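Local coordinates for protein prolyl-ACP dehydrogenase (PDB 4IRN) that oxidises the prolyl group carried by an acyl carrier protein, using FAD, in the biosynthesis of the cyanotoxin anatoxin-a, at residues Gly87-Ala92 / Ala126-Cys131; Glu145-Leu150 / Thr220-Lys225. All blocks are in the same frame, centred on the assembly; numbering follows the deposited sequence.

Interaction 1 (Gly87-Ala92 / Ala126-Cys131); sequences GWPIPA and AHIWAC
Pro89 meets Ile128 and Trp129 in a small, wholly apolar contact, a worked example of how one proline ring can seat a loop against a helix. The apolar contacts come first. CG of the Pro89 pyrrolidine ring lies 3.6 Å from Ile128 CG2, and the two side chains meet at roughly a right angle. The same Pro89 CG comes within 3.7 Å of Trp129 CH2, on the six-membered part of the indole, while Pro89 CB stands 3.9 Å from that CH2 atom. The proline ring meets the indole at a slant. Within the helix the two partners also support each other: Ile128 CG2 sits over the centre of the Trp129 ring, 3.8 Å above its plane. With CG1 of Ile128 beside the backbone N (chi1 -61°), the CG2 branch falls anti to that nitrogen, where it reaches both the proline and the indole face.

No hydrogen bond passes between the segments; those described here shape the loop and hold the indole. Gly87 to Ile90 form a type I turn, closed by Ile90 N to Gly87 O at 3.0 Å, and this turn presents Pro89 to helix 118-138. The indole NE1 of Trp129 is bonded to Asn125 OD1 one helical turn earlier, so the indole N-H finds its acceptor within its own helix. Phe282 and Leu108 pack on Trp129, and Met133 on Pro89.

The contact joins the loop between helices 74-83 and 101-114 to helix 118-138, with the Trp129 side chain about 11 Å from a bound FAD. With no polar pair across it, the join probably rests on the burial of apolar surface from Pro89, Ile128 and Trp129, and so on shape rather than directional bonds.

Interaction 2 (Glu145-Leu150 / Thr220-Lys225); sequences EKYLPL and TFMIEK
Tyr147 and Glu224 make the one hydrogen bond of this contact, which illustrates how a buried aromatic ring can carry a polar link at its far end. Tyr147 OH donates to Glu224 OE2 at 2.7 Å, and OE2 accepts with its anti lone pair, the one facing away from the other oxygen. OE2 lies at the ring edge, near its plane, whereas the carboxylate as a whole is turned 79° from the ring.

Lys146 reaches the same oxygen from the opposite direction. Its NZ is 3.6 Å from Glu224 OE2, a long salt bridge, and also makes a weak hydrogen bond to Tyr147 OH. Because its chain is fully extended, with CG anti to the backbone N (chi1 179°), Lys146 runs along the tyrosine and lays CD over one face of the ring, toward the rim. Its charge could favour the ionised carboxylate. Met222 SD lies 5.2 Å from the centroid of the Tyr147 ring, 43° off the normal, in an oblique Met-aromatic contact.

Around these groups, Asn260 ND2 is bonded to both Tyr147 OH and Met222 O, tying the phenol to the strand backbone, while Leu135 packs against Tyr147 and Met222.

The axes of helical segment 145-150 and strand segment 220-224 come within 12.2 Å of each other and cross at 65°, a separation bridged by these long side chains. The strand runs between 202-208 and 261-262 in the mixed sheet, with helix 118-138 alongside the contact.

How the interactions relate
The two contacts lie about 13 Å apart between centres, on the same side of the chain's centre, and their nearest atoms are about 4 Å apart without touching. They come in series: interaction 1 closes on helix 118-138 before interaction 2 opens on helix 141-153, the next helix along. Interaction 1 lies within the helical N-terminal domain, whereas interaction 2 joins that domain to a strand of the middle, beta domain. Helix 118-138 links them physically, since it supplies one side of interaction 1 and packs through Leu135 on interaction 2. The pair thus follows the acyl-CoA dehydrogenase fold, in which the helical N-terminal domain packs internally and also against the beta domain.

Interaction 1 (Gly87-Ala92 / Ala126-Cys131)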
ATOM      1  N   GLY A  87      39.619   3.710  -3.719  1.00 16.59           N
ATOM      2  CA  GLY A  87      40.407   2.570  -4.167  1.00 15.89           C
ATOM      3  C   GLY A  87      39.884   1.203  -3.770  1.00 20.69           C
ATOM      4  O   GLY A  87      40.449   0.198  -4.213  1.00 20.62           O
ATOM      5  N   TRP A  88      38.812   1.139  -2.928  1.00 16.97           N
ATOM      6  CA  TRP A  88      38.223  -0.119  -2.437  1.00 17.10           C
ATOM      7  C   TRP A  88      37.995  -1.208  -3.503  1.00 21.06           C
ATOM      8  O   TRP A  88      38.500  -2.310  -3.301  1.00 21.06           O
ATOM      9  CB  TRP A  88      36.969   0.105  -1.561  1.00 16.06           C
ATOM     10  CG  TRP A  88      37.215   0.634  -0.177  1.00 16.91           C
ATOM     11  CD1 TRP A  88      38.406   0.694   0.482  1.00 19.96           C
ATOM     12  CD2 TRP A  88      36.223   1.106   0.743  1.00 16.71           C
ATOM     13  NE1 TRP A  88      38.225   1.211   1.741  1.00 19.56           N
ATOM     14  CE2 TRP A  88      36.892   1.469   1.931  1.00 20.90           C
ATOM     15  CE3 TRP A  88      34.827   1.272   0.675  1.00 18.11           C
ATOM     16  CZ2 TRP A  88      36.215   1.990   3.044  1.00 20.29           C
ATOM     17  CZ3 TRP A  88      34.159   1.787   1.778  1.00 19.60           C
ATOM     18  CH2 TRP A  88      34.851   2.144   2.943  1.00 20.29           C
ATOM     19  N   PRO A  89      37.312  -0.957  -4.654  1.00 16.94           N
ATOM     20  CA  PRO A  89      37.163  -2.029  -5.651  1.00 16.16           C
ATOM     21  C   PRO A  89      38.283  -2.051  -6.708  1.00 19.36           C
ATOM     22  O   PRO A  89      38.247  -2.873  -7.620  1.00 18.94           O
ATOM     23  CB  PRO A  89      35.801  -1.714  -6.279  1.00 17.70           C
ATOM     24  CG  PRO A  89      35.610  -0.250  -6.095  1.00 21.95           C
ATOM     25  CD  PRO A  89      36.605   0.264  -5.098  1.00 17.96           C
ATOM     26  N   ILE A  90      39.256  -1.128  -6.603  1.00 16.25           N
ATOM     27  CA  ILE A  90      40.370  -0.956  -7.550  1.00 16.34           C
ATOM     28  C   ILE A  90      41.572  -1.835  -7.175  1.00 21.12           C
ATOM     29  O   ILE A  90      41.968  -1.837  -6.001  1.00 20.79           O
ATOM     30  CB  ILE A  90      40.781   0.553  -7.671  1.00 19.34           C
ATOM     31  CG1 ILE A  90      39.557   1.518  -7.729  1.00 19.70           C
ATOM     32  CG2 ILE A  90      41.775   0.814  -8.814  1.00 20.29           C
ATOM     33  CD1 ILE A  90      38.517   1.322  -8.890  1.00 23.06           C
ATOM     34  N   PRO A  91      42.184  -2.564  -8.150  1.00 17.28           N
ATOM     35  CA  PRO A  91      43.373  -3.371  -7.811  1.00 16.94           C
ATOM     36  C   PRO A  91      44.543  -2.497  -7.371  1.00 20.42           C
ATOM     37  O   PRO A  91      44.681  -1.362  -7.821  1.00 19.10           O
ATOM     38  CB  PRO A  91      43.678  -4.164  -9.086  1.00 18.63           C
ATOM     39  CG  PRO A  91      42.811  -3.616 -10.139  1.00 22.76           C
ATOM     40  CD  PRO A  91      41.827  -2.667  -9.579  1.00 18.35           C
ATOM     41  N   ALA A  92      45.356  -3.026  -6.446  1.00 18.00           N
ATOM     42  CA  ALA A  92      46.518  -2.366  -5.852  1.00 17.67           C
ATOM     43  C   ALA A  92      47.555  -1.878  -6.879  1.00 22.42           C
ATOM     44  O   ALA A  92      48.276  -0.928  -6.594  1.00 22.13           O
ATOM     45  CB  ALA A  92      47.160  -3.275  -4.820  1.00 18.36           C
ATOM     46  N   ALA A 126      29.257   7.893  -7.276  1.00 15.13           N
ATOM     47  CA  ALA A 126      29.152   8.291  -8.670  1.00 14.49           C
ATOM     48  C   ALA A 126      30.515   8.178  -9.337  1.00 19.13           C
ATOM     49  O   ALA A 126      30.600   7.698 -10.455  1.00 19.72           O
ATOM     50  CB  ALA A 126      28.646   9.719  -8.754  1.00 15.00           C
ATOM     51  N   HIS A 127      31.556   8.626  -8.645  1.00 15.07           N
ATOM     52  CA  HIS A 127      32.962   8.620  -9.042  1.00 14.08           C
ATOM     53  C   HIS A 127      33.512   7.179  -9.133  1.00 15.82           C
ATOM     54  O   HIS A 127      34.144   6.833 -10.129  1.00 15.37           O
ATOM     55  CB  HIS A 127      33.767   9.487  -8.056  1.00 15.10           C
ATOM     56  CG  HIS A 127      35.262   9.407  -8.192  1.00 18.65           C
ATOM     57  ND1 HIS A 127      35.966  10.312  -8.957  1.00 20.36           N
ATOM     58  CD2 HIS A 127      36.137   8.544  -7.623  1.00 20.03           C
ATOM     59  CE1 HIS A 127      37.235   9.962  -8.843  1.00 19.30           C
ATOM     60  NE2 HIS A 127      37.385   8.905  -8.050  1.00 19.46           N
ATOM     61  N   ILE A 128      33.242   6.341  -8.121  1.00 11.06           N
ATOM     62  CA  ILE A 128      33.692   4.948  -8.081  1.00 10.78           C
ATOM     63  C   ILE A 128      33.020   4.036  -9.115  1.00 14.74           C
ATOM     64  O   ILE A 128      33.699   3.455  -9.959  1.00 13.54           O
ATOM     65  CB  ILE A 128      33.569   4.351  -6.650  1.00 13.45           C
ATOM     66  CG1 ILE A 128      34.439   5.121  -5.647  1.00 13.70           C
ATOM     67  CG2 ILE A 128      33.943   2.875  -6.635  1.00 13.53           C
ATOM     68  CD1 ILE A 128      33.901   5.105  -4.202  1.00 17.15           C
ATOM     69  N   TRP A 129      31.690   3.888  -9.011  1.00 12.84           N
ATOM     70  CA  TRP A 129      30.893   2.973  -9.832  1.00 12.28           C
ATOM     71  C   TRP A 129      30.597   3.379 -11.264  1.00 17.46           C
ATOM     72  O   TRP A 129      30.591   2.502 -12.132  1.00 17.71           O
ATOM     73  CB  TRP A 129      29.632   2.491  -9.098  1.00 10.46           C
ATOM     74  CG  TRP A 129      29.883   2.087  -7.671  1.00 11.21           C
ATOM     75  CD1 TRP A 129      29.496   2.760  -6.553  1.00 13.93           C
ATOM     76  CD2 TRP A 129      30.651   0.964  -7.218  1.00 11.15           C
ATOM     77  NE1 TRP A 129      29.943   2.110  -5.430  1.00 13.39           N
ATOM     78  CE2 TRP A 129      30.665   1.009  -5.808  1.00 14.95           C
ATOM     79  CE3 TRP A 129      31.315  -0.095  -7.867  1.00 12.56           C
ATOM     80  CZ2 TRP A 129      31.314   0.035  -5.033  1.00 14.42           C
ATOM     81  CZ3 TRP A 129      31.973  -1.050  -7.099  1.00 13.92           C
ATOM     82  CH2 TRP A 129      31.971  -0.978  -5.700  1.00 14.51           C
ATOM     83  N   ALA A 130      30.347   4.675 -11.527  1.00 13.91           N
ATOM     84  CA  ALA A 130      30.023   5.134 -12.879  1.00 14.38           C
ATOM     85  C   ALA A 130      31.220   5.629 -13.701  1.00 22.57           C
ATOM     86  O   ALA A 130      31.070   5.858 -14.909  1.00 23.54           O
ATOM     87  CB  ALA A 130      28.930   6.189 -12.833  1.00 15.02           C
ATOM     88  N   CYS A 131      32.397   5.793 -13.064  1.00 20.64           N
ATOM     89  CA  CYS A 131      33.584   6.295 -13.742  1.00 20.87           C
ATOM     90  C   CYS A 131      34.794   5.371 -13.642  1.00 24.21           C
ATOM     91  O   CYS A 131      35.320   4.971 -14.682  1.00 25.12           O
ATOM     92  CB  CYS A 131      33.912   7.705 -13.272  1.00 21.60           C
ATOM     93  SG  CYS A 131      32.519   8.856 -13.365  1.00 25.62           S
TER

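Interaction 2 (Glu145-Leu150 / Thr220-Lys225)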
ATOM      1  N   GLU A 145      46.613   2.772 -16.615  1.00 17.72           N
ATOM      2  CA  GLU A 145      47.865   3.211 -15.990  1.00 17.14           C
ATOM      3  C   GLU A 145      47.959   4.716 -15.793  1.00 18.24           C
ATOM      4  O   GLU A 145      48.561   5.155 -14.824  1.00 17.66           O
ATOM      5  CB  GLU A 145      49.073   2.715 -16.791  1.00 18.48           C
ATOM      6  CG  GLU A 145      49.500   1.290 -16.496  1.00 26.17           C
ATOM      7  CD  GLU A 145      50.332   0.654 -17.587  1.00 52.83           C
ATOM      8  OE1 GLU A 145      50.821   1.377 -18.483  1.00 50.14           O
ATOM      9  OE2 GLU A 145      50.515  -0.582 -17.541  1.00 49.71           O
ATOM     10  N   LYS A 146      47.367   5.496 -16.700  1.00 12.86           N
ATOM     11  CA  LYS A 146      47.356   6.957 -16.622  1.00 12.01           C
ATOM     12  C   LYS A 146      46.260   7.508 -15.714  1.00 16.87           C
ATOM     13  O   LYS A 146      46.559   8.314 -14.834  1.00 15.98           O
ATOM     14  CB  LYS A 146      47.272   7.589 -18.022  1.00 13.46           C
ATOM     15  CG  LYS A 146      47.244   9.117 -18.026  1.00 19.87           C
ATOM     16  CD  LYS A 146      47.035   9.648 -19.431  1.00 32.26           C
ATOM     17  CE  LYS A 146      47.020  11.150 -19.472  1.00 41.34           C
ATOM     18  NZ  LYS A 146      46.825  11.642 -20.862  1.00 49.39           N
ATOM     19  N   TYR A 147      44.990   7.106 -15.945  1.00 14.29           N
ATOM     20  CA  TYR A 147      43.841   7.665 -15.232  1.00 13.54           C
ATOM     21  C   TYR A 147      43.433   7.058 -13.890  1.00 18.96           C
ATOM     22  O   TYR A 147      43.025   7.804 -13.000  1.00 17.28           O
ATOM     23  CB  TYR A 147      42.641   7.838 -16.168  1.00 13.40           C
ATOM     24  CG  TYR A 147      42.875   8.827 -17.293  1.00 13.09           C
ATOM     25  CD1 TYR A 147      43.029  10.188 -17.032  1.00 14.47           C
ATOM     26  CD2 TYR A 147      42.884   8.412 -18.619  1.00 13.24           C
ATOM     27  CE1 TYR A 147      43.216  11.104 -18.064  1.00 14.55           C
ATOM     28  CE2 TYR A 147      43.067   9.319 -19.661  1.00 14.28           C
ATOM     29  CZ  TYR A 147      43.236  10.665 -19.380  1.00 21.44           C
ATOM     30  OH  TYR A 147      43.419  11.562 -20.410  1.00 19.19           O
ATOM     31  N   LEU A 148      43.533   5.740 -13.736  1.00 18.24           N
ATOM     32  CA  LEU A 148      43.122   5.061 -12.508  1.00 18.89           C
ATOM     33  C   LEU A 148      43.905   5.447 -11.273  1.00 25.38           C
ATOM     34  O   LEU A 148      43.276   5.742 -10.267  1.00 23.89           O
ATOM     35  CB  LEU A 148      43.054   3.542 -12.656  1.00 18.88           C
ATOM     36  CG  LEU A 148      41.758   2.938 -13.169  1.00 22.88           C
ATOM     37  CD1 LEU A 148      41.891   1.427 -13.222  1.00 22.78           C
ATOM     38  CD2 LEU A 148      40.569   3.315 -12.286  1.00 25.02           C
ATOM     39  N   PRO A 149      45.259   5.521 -11.314  1.00 24.30           N
ATOM     40  CA  PRO A 149      45.992   5.946 -10.113  1.00 23.83           C
ATOM     41  C   PRO A 149      45.621   7.363  -9.664  1.00 26.35           C
ATOM     42  O   PRO A 149      45.591   7.643  -8.462  1.00 24.36           O
ATOM     43  CB  PRO A 149      47.457   5.829 -10.546  1.00 25.47           C
ATOM     44  CG  PRO A 149      47.457   4.861 -11.655  1.00 30.24           C
ATOM     45  CD  PRO A 149      46.200   5.176 -12.398  1.00 26.20           C
ATOM     46  N   LEU A 150      45.277   8.232 -10.627  1.00 23.95           N
ATOM     47  CA  LEU A 150      44.873   9.618 -10.363  1.00 24.50           C
ATOM     48  C   LEU A 150      43.542   9.729  -9.630  1.00 29.21           C
ATOM     49  O   LEU A 150      43.428  10.532  -8.707  1.00 29.43           O
ATOM     50  CB  LEU A 150      44.799  10.420 -11.663  1.00 24.42           C
ATOM     51  CG  LEU A 150      46.114  10.866 -12.268  1.00 29.64           C
ATOM     52  CD1 LEU A 150      45.896  11.370 -13.653  1.00 29.20           C
ATOM     53  CD2 LEU A 150      46.761  11.971 -11.433  1.00 34.62           C
ATOM     54  N   THR A 220      31.950   5.925 -26.056  1.00 21.52           N
ATOM     55  CA  THR A 220      32.396   6.623 -24.840  1.00 20.02           C
ATOM     56  C   THR A 220      33.744   7.328 -25.048  1.00 23.00           C
ATOM     57  O   THR A 220      34.641   6.771 -25.686  1.00 21.60           O
ATOM     58  CB  THR A 220      32.432   5.658 -23.655  1.00 25.71           C
ATOM     59  OG1 THR A 220      31.298   4.791 -23.713  1.00 27.50           O
ATOM     60  CG2 THR A 220      32.487   6.375 -22.305  1.00 22.50           C
ATOM     61  N   PHE A 221      33.883   8.554 -24.488  1.00 20.11           N
ATOM     62  CA  PHE A 221      35.091   9.387 -24.571  1.00 19.70           C
ATOM     63  C   PHE A 221      35.479   9.943 -23.204  1.00 25.93           C
ATOM     64  O   PHE A 221      34.604  10.285 -22.398  1.00 26.23           O
ATOM     65  CB  PHE A 221      34.890  10.536 -25.571  1.00 20.83           C
ATOM     66  CG  PHE A 221      34.557  10.072 -26.967  1.00 22.13           C
ATOM     67  CD1 PHE A 221      35.568   9.767 -27.876  1.00 25.35           C
ATOM     68  CD2 PHE A 221      33.235   9.931 -27.375  1.00 24.60           C
ATOM     69  CE1 PHE A 221      35.261   9.310 -29.161  1.00 26.61           C
ATOM     70  CE2 PHE A 221      32.927   9.459 -28.655  1.00 27.86           C
ATOM     71  CZ  PHE A 221      33.942   9.161 -29.543  1.00 25.99           C
ATOM     72  N   MET A 222      36.798  10.018 -22.937  1.00 22.90           N
ATOM     73  CA  MET A 222      37.345  10.544 -21.681  1.00 22.16           C
ATOM     74  C   MET A 222      37.970  11.893 -21.957  1.00 26.31           C
ATOM     75  O   MET A 222      38.997  11.976 -22.626  1.00 26.14           O
ATOM     76  CB  MET A 222      38.360   9.579 -21.056  1.00 24.20           C
ATOM     77  CG  MET A 222      37.777   8.221 -20.750  1.00 27.61           C
ATOM     78  SD  MET A 222      38.939   7.046 -20.059  1.00 31.65           S
ATOM     79  CE  MET A 222      39.889   6.653 -21.495  1.00 27.97           C
ATOM     80  N   ILE A 223      37.306  12.958 -21.499  1.00 25.49           N
ATOM     81  CA  ILE A 223      37.758  14.318 -21.733  1.00 26.45           C
ATOM     82  C   ILE A 223      38.207  14.951 -20.427  1.00 30.97           C
ATOM     83  O   ILE A 223      37.438  14.979 -19.460  1.00 30.10           O
ATOM     84  CB  ILE A 223      36.684  15.138 -22.507  1.00 29.94           C
ATOM     85  CG1 ILE A 223      36.281  14.427 -23.841  1.00 30.61           C
ATOM     86  CG2 ILE A 223      37.161  16.562 -22.795  1.00 30.76           C
ATOM     87  CD1 ILE A 223      34.920  14.803 -24.424  1.00 41.44           C
ATOM     88  N   GLU A 224      39.445  15.442 -20.400  1.00 28.51           N
ATOM     89  CA  GLU A 224      40.005  16.114 -19.237  1.00 29.02           C
ATOM     90  C   GLU A 224      39.366  17.505 -19.055  1.00 34.34           C
ATOM     91  O   GLU A 224      38.906  18.104 -20.031  1.00 32.86           O
ATOM     92  CB  GLU A 224      41.528  16.252 -19.371  1.00 30.30           C
ATOM     93  CG  GLU A 224      42.290  14.968 -19.096  1.00 37.77           C
ATOM     94  CD  GLU A 224      43.795  15.023 -19.293  1.00 53.20           C
ATOM     95  OE1 GLU A 224      44.391  16.120 -19.181  1.00 52.64           O
ATOM     96  OE2 GLU A 224      44.386  13.943 -19.520  1.00 38.37           O
ATOM     97  N   LYS A 225      39.346  17.999 -17.812  1.00 32.91           N
ATOM     98  CA  LYS A 225      38.827  19.313 -17.426  1.00 33.76           C
ATOM     99  C   LYS A 225      39.599  20.413 -18.203  1.00 41.00           C
ATOM    100  O   LYS A 225      40.773  20.243 -18.501  1.00 41.19           O
ATOM    101  CB  LYS A 225      39.004  19.466 -15.908  1.00 36.13           C
ATOM    102  CG  LYS A 225      38.770  20.845 -15.312  1.00 48.24           C
ATOM    103  CD  LYS A 225      39.170  20.887 -13.813  1.00 61.27           C
ATOM    104  CE  LYS A 225      40.657  20.983 -13.534  1.00 73.66           C
ATOM    105  NZ  LYS A 225      41.277  22.226 -14.044  1.00 84.64           N
TER